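Local coordinates for MutS2 protein (Thermus thermophilus, PDB 2ZQE) that probably acts as a DNA endonuclease through its Smr domain, in keeping with a role of MutS2 in suppressing homologous recombination, at residues R10-T13 with V14-L18; A50-E53 with A54-D58. All blocks are in the same frame, centred on the assembly; numbering follows the deposited sequence.

Contact 1. Residues R10-T13 with V14-L18; sequences RGLT and VAEAL
Thr13 and Glu16 form a capping box at the start of helix 14-30, with Thr13 as the N-cap. The Glu16 side chain folds back toward the loop. Its CG stands anti to the carbonyl carbon (chi1 -75°), which keeps the chain beside the backbone N and aims it at Thr13. Glu16 CB lies 3.4 Å from Thr13 OG1 and also packs on Leu12 CB. Glu16 CG is at 3.3 Å from Thr13 OG1. Glu16 CD stays near the same hydroxyl, 3.6 Å from Thr13 OG1. At the tip, Glu16 OE1 accepts from Thr13 N at 2.8 Å. This bond is nearly straight and uses the anti lone pair of the oxygen. Leu12 CD2 lies alongside the carboxylate, 3.9 Å from Glu16 OE1; Glu16 OE2 is a little farther from it.

The return bond runs from Glu16 N to Thr13 OG1, at 3.1 Å. Thus an N-H of the first helical turn gains a side-chain acceptor. Ala17 N then opens the regular pattern with a 2.8 Å bond to Thr13 O. Leu12 packs its CD1 against Ala17 CA at 3.9 Å. Cutting Leu12 back to an alanine removes CG and both methyls, which would probably open a gap beside Ala17 CA and bare one flank of the Glu16 carboxylate.

The box joins the loop after strand 6-8 to helix 14-30. From the same turn, Val14 and Ala17 touch Leu47 of helix 46-57.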
loop_
_atom_site.group_PDB
_atom_site.type_symbol
_atom_site.label_atom_id
_atom_site.label_comp_id
_atom_site.label_asym_id
_atom_site.label_seq_id
_atom_site.Cartn_x
_atom_site.Cartn_y
_atom_site.Cartn_z
ATOM N N ARG A 10 4.641 -8.196 3.965
ATOM C CA ARG A 10 4.392 -9.632 3.996
ATOM C C ARG A 10 4.804 -10.167 5.349
ATOM O O ARG A 10 5.831 -9.746 5.884
ATOM C CB ARG A 10 5.169 -10.341 2.891
ATOM C CG ARG A 10 4.763 -9.863 1.514
ATOM C CD ARG A 10 5.670 -10.451 0.453
ATOM N NE ARG A 10 7.047 -9.977 0.580
ATOM C CZ ARG A 10 8.057 -10.432 -0.156
ATOM N NH1 ARG A 10 7.832 -11.358 -1.079
ATOM N NH2 ARG A 10 9.283 -9.960 0.024
ATOM N N GLY A 11 3.992 -11.069 5.889
ATOM C CA GLY A 11 4.257 -11.665 7.198
ATOM C C GLY A 11 3.595 -10.938 8.352
ATOM O O GLY A 11 3.641 -11.408 9.490
ATOM N N LEU A 12 2.994 -9.781 8.081
ATOM C CA LEU A 12 2.264 -9.053 9.125
ATOM C C LEU A 12 0.793 -9.497 9.193
ATOM O O LEU A 12 0.208 -9.866 8.191
ATOM C CB LEU A 12 2.329 -7.539 8.853
ATOM C CG LEU A 12 3.729 -6.893 8.855
ATOM C CD1 LEU A 12 3.625 -5.430 8.508
ATOM C CD2 LEU A 12 4.417 -7.095 10.209
ATOM N N THR A 13 0.189 -9.434 10.379
ATOM C CA THR A 13 -1.268 -9.566 10.478
ATOM C C THR A 13 -1.934 -8.385 9.777
ATOM O O THR A 13 -1.274 -7.381 9.513
ATOM C CB THR A 13 -1.727 -9.572 11.928
ATOM O OG1 THR A 13 -1.353 -8.327 12.566
ATOM C CG2 THR A 13 -1.090 -10.739 12.635
ATOM N N VAL A 14 -3.230 -8.487 9.510
ATOM C CA VAL A 14 -3.973 -7.309 8.973
ATOM C C VAL A 14 -3.745 -6.056 9.837
ATOM O O VAL A 14 -3.427 -4.970 9.322
ATOM C CB VAL A 14 -5.478 -7.621 8.807
ATOM C CG1 VAL A 14 -6.294 -6.341 8.579
ATOM C CG2 VAL A 14 -5.689 -8.608 7.657
ATOM N N ALA A 15 -3.872 -6.209 11.154
ATOM C CA ALA A 15 -3.713 -5.051 12.054
ATOM C C ALA A 15 -2.316 -4.432 11.994
ATOM O O ALA A 15 -2.167 -3.202 11.929
ATOM C CB ALA A 15 -4.074 -5.447 13.482
ATOM N N GLU A 16 -1.285 -5.275 12.006
ATOM C CA GLU A 16 0.089 -4.784 11.919
ATOM C C GLU A 16 0.316 -4.113 10.560
ATOM O O GLU A 16 0.933 -3.039 10.472
ATOM C CB GLU A 16 1.069 -5.942 12.042
ATOM C CG GLU A 16 1.265 -6.514 13.440
ATOM C CD GLU A 16 2.129 -7.774 13.387
ATOM O OE1 GLU A 16 1.788 -8.669 12.607
ATOM O OE2 GLU A 16 3.175 -7.852 14.082
ATOM N N ALA A 17 -0.190 -4.755 9.513
ATOM C CA ALA A 17 -0.043 -4.234 8.147
ATOM C C ALA A 17 -0.693 -2.867 7.988
ATOM O O ALA A 17 -0.097 -1.950 7.420
ATOM C CB ALA A 17 -0.595 -5.237 7.109
ATOM N N LEU A 18 -1.907 -2.716 8.508
ATOM C CA LEU A 18 -2.595 -1.421 8.425
ATOM C C LEU A 18 -1.908 -0.314 9.230
ATOM O O LEU A 18 -1.860 0.836 8.790
ATOM C CB LEU A 18 -4.064 -1.558 8.836
ATOM C CG LEU A 18 -4.948 -2.240 7.783
ATOM C CD1 LEU A 18 -6.411 -2.183 8.205
ATOM C CD2 LEU A 18 -4.804 -1.653 6.405
#

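Contact 2. Residues A50-E53 with A54-D58; sequences AIRE and ALRRD
Glu53 and Arg56 cross at about a right angle on the outer side of helix 46-57, one helical turn apart. Glu53 places CG anti to the backbone N, and the bend at chi2 (67°) turns the carboxylate to Arg56. The Arg56 chain runs extended from CG to NE. Its NH1 donates to Glu53 OE1 at 2.9 Å in a salt bridge, and the bond is clearly bent. The oxygen is met nearly along its C-O axis, but it sits somewhat out of the guanidinium plane. The carboxylate and guanidinium planes are turned 44° from each other.

Arg52 approaches Arg56 differently. Their guanidinium planes stand 79° apart, and Arg52 NH2 is 3.8 Å from Arg56 NH2. A water lies in plane at the edge of both groups. It accepts from Arg52 NE at 3.0 Å and from Arg56 NH2 at 3.2 Å. This shared acceptor probably eases the closeness of the two positive charges, as does the carboxylate of Glu53.

Ile51 and Leu55 lie side by side on the buried face and point the same way. Ile51 CG2 touches Leu55 CD1 at 3.8 Å. Backbone bonds tie Leu55 N to Ile51 O and Arg56 N to Arg52 O, while that from Arg57 N to Glu53 O is weak. The helix is amphipathic: an i, i+3 Glu-Arg salt bridge on its outer side, an i, i+4 Ile-Leu pair on its buried face.

Arg52 and Arg56 touch Phe64 of strand 61-66. Leu55 packs on Val61 and Phe64 of that strand, on Thr77 and Val79 of strand 76-81, and on Leu25 of helix 14-30.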
loop_
_atom_site.group_PDB
_atom_site.type_symbol
_atom_site.label_atom_id
_atom_site.label_comp_id
_atom_site.label_asym_id
_atom_site.label_seq_id
_atom_site.Cartn_x
_atom_site.Cartn_y
_atom_site.Cartn_z
ATOM N N ALA A 50 -7.800 -5.842 2.963
ATOM C CA ALA A 50 -7.863 -4.908 4.084
ATOM C C ALA A 50 -7.167 -3.596 3.742
ATOM O O ALA A 50 -7.670 -2.516 4.046
ATOM C CB ALA A 50 -7.260 -5.520 5.347
ATOM N N ILE A 51 -6.017 -3.701 3.080
ATOM C CA ILE A 51 -5.277 -2.516 2.643
ATOM C C ILE A 51 -6.062 -1.670 1.618
ATOM O O ILE A 51 -6.169 -0.434 1.759
ATOM C CB ILE A 51 -3.898 -2.905 2.103
ATOM C CG1 ILE A 51 -3.028 -3.400 3.249
ATOM C CG2 ILE A 51 -3.242 -1.698 1.372
ATOM C CD1 ILE A 51 -1.775 -4.153 2.798
ATOM N N ARG A 52 -6.625 -2.315 0.605
ATOM C CA ARG A 52 -7.394 -1.573 -0.396
ATOM C C ARG A 52 -8.543 -0.807 0.259
ATOM O O ARG A 52 -8.756 0.367 -0.046
ATOM C CB ARG A 52 -7.916 -2.494 -1.494
ATOM C CG ARG A 52 -6.808 -2.977 -2.433
ATOM C CD ARG A 52 -7.250 -4.150 -3.317
ATOM N NE ARG A 52 -8.316 -3.819 -4.268
ATOM C CZ ARG A 52 -8.125 -3.252 -5.466
ATOM N NH1 ARG A 52 -6.911 -2.894 -5.873
ATOM N NH2 ARG A 52 -9.161 -3.046 -6.267
ATOM N N GLU A 53 -9.250 -1.449 1.187
ATOM C CA GLU A 53 -10.360 -0.760 1.857
ATOM C C GLU A 53 -9.874 0.425 2.721
ATOM O O GLU A 53 -10.472 1.516 2.721
ATOM C CB GLU A 53 -11.216 -1.755 2.652
ATOM C CG GLU A 53 -12.475 -1.125 3.255
ATOM C CD GLU A 53 -13.530 -0.657 2.238
ATOM O OE1 GLU A 53 -13.447 -0.955 1.025
ATOM O OE2 GLU A 53 -14.489 0.021 2.684
ATOM N N ALA A 54 -8.759 0.231 3.431
ATOM C CA ALA A 54 -8.159 1.335 4.186
ATOM C C ALA A 54 -7.795 2.520 3.276
ATOM O O ALA A 54 -8.018 3.702 3.625
ATOM C CB ALA A 54 -6.942 0.851 4.955
ATOM N N LEU A 55 -7.265 2.207 2.090
ATOM C CA LEU A 55 -6.837 3.250 1.143
ATOM C C LEU A 55 -8.027 4.032 0.602
ATOM O O LEU A 55 -7.922 5.240 0.393
ATOM C CB LEU A 55 -6.043 2.639 -0.010
ATOM C CG LEU A 55 -4.682 2.040 0.358
ATOM C CD1 LEU A 55 -4.081 1.275 -0.830
ATOM C CD2 LEU A 55 -3.677 3.108 0.899
ATOM N N ARG A 56 -9.146 3.345 0.385
ATOM C CA ARG A 56 -10.387 4.026 -0.021
ATOM C C ARG A 56 -10.780 5.129 0.948
ATOM O O ARG A 56 -11.304 6.171 0.520
ATOM C CB ARG A 56 -11.562 3.044 -0.165
ATOM C CG ARG A 56 -11.333 2.054 -1.311
ATOM C CD ARG A 56 -12.583 1.237 -1.628
ATOM N NE ARG A 56 -12.230 0.327 -2.716
ATOM C CZ ARG A 56 -11.857 -0.941 -2.547
ATOM N NH1 ARG A 56 -11.836 -1.486 -1.335
ATOM N NH2 ARG A 56 -11.484 -1.659 -3.601
ATOM N N ARG A 57 -10.506 4.914 2.238
ATOM C CA ARG A 57 -10.923 5.839 3.295
ATOM C C ARG A 57 -9.859 6.876 3.638
ATOM O O ARG A 57 -10.100 7.791 4.437
ATOM C CB ARG A 57 -11.261 5.038 4.562
ATOM C CG ARG A 57 -12.365 4.030 4.393
ATOM C CD ARG A 57 -12.338 2.972 5.482
ATOM N NE ARG A 57 -12.986 3.392 6.720
ATOM C CZ ARG A 57 -12.378 4.015 7.730
ATOM N NH1 ARG A 57 -11.085 4.316 7.665
ATOM N NH2 ARG A 57 -13.070 4.335 8.819
ATOM N N ASP A 58 -8.688 6.756 3.017
ATOM C CA ASP A 58 -7.531 7.549 3.409
ATOM C C ASP A 58 -7.372 8.834 2.593
ATOM O O ASP A 58 -7.136 8.794 1.385
ATOM C CB ASP A 58 -6.261 6.700 3.326
ATOM C CG ASP A 58 -5.145 7.247 4.197
ATOM O OD1 ASP A 58 -4.825 8.449 4.088
ATOM O OD2 ASP A 58 -4.606 6.480 5.025
HETATM O O HOH W 1 -10.824 -4.681 -2.873
#

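Contact 1 comes first along the chain, at the start of helix 14-30. Contact 2 follows on the later part of helix 46-57. Strand 35-39 lies between these two helices in sequence. The centres of the contacts are about 13 Å apart, and both belong to the Smr domain. They meet directly where the helices pack. Val14 CG1 lies 3.5 Å from Ala50 CB, and Leu18 CD2 lies 3.6 Å from Ala54 CB. The small alanines probably help the two helices to lie close. Contact 1 caps the start of helix 14-30. Contact 2 packs helix 46-57 against both helix 14-30 and the mixed sheet of this compact alpha/beta domain, at strands 61-66 and 76-81.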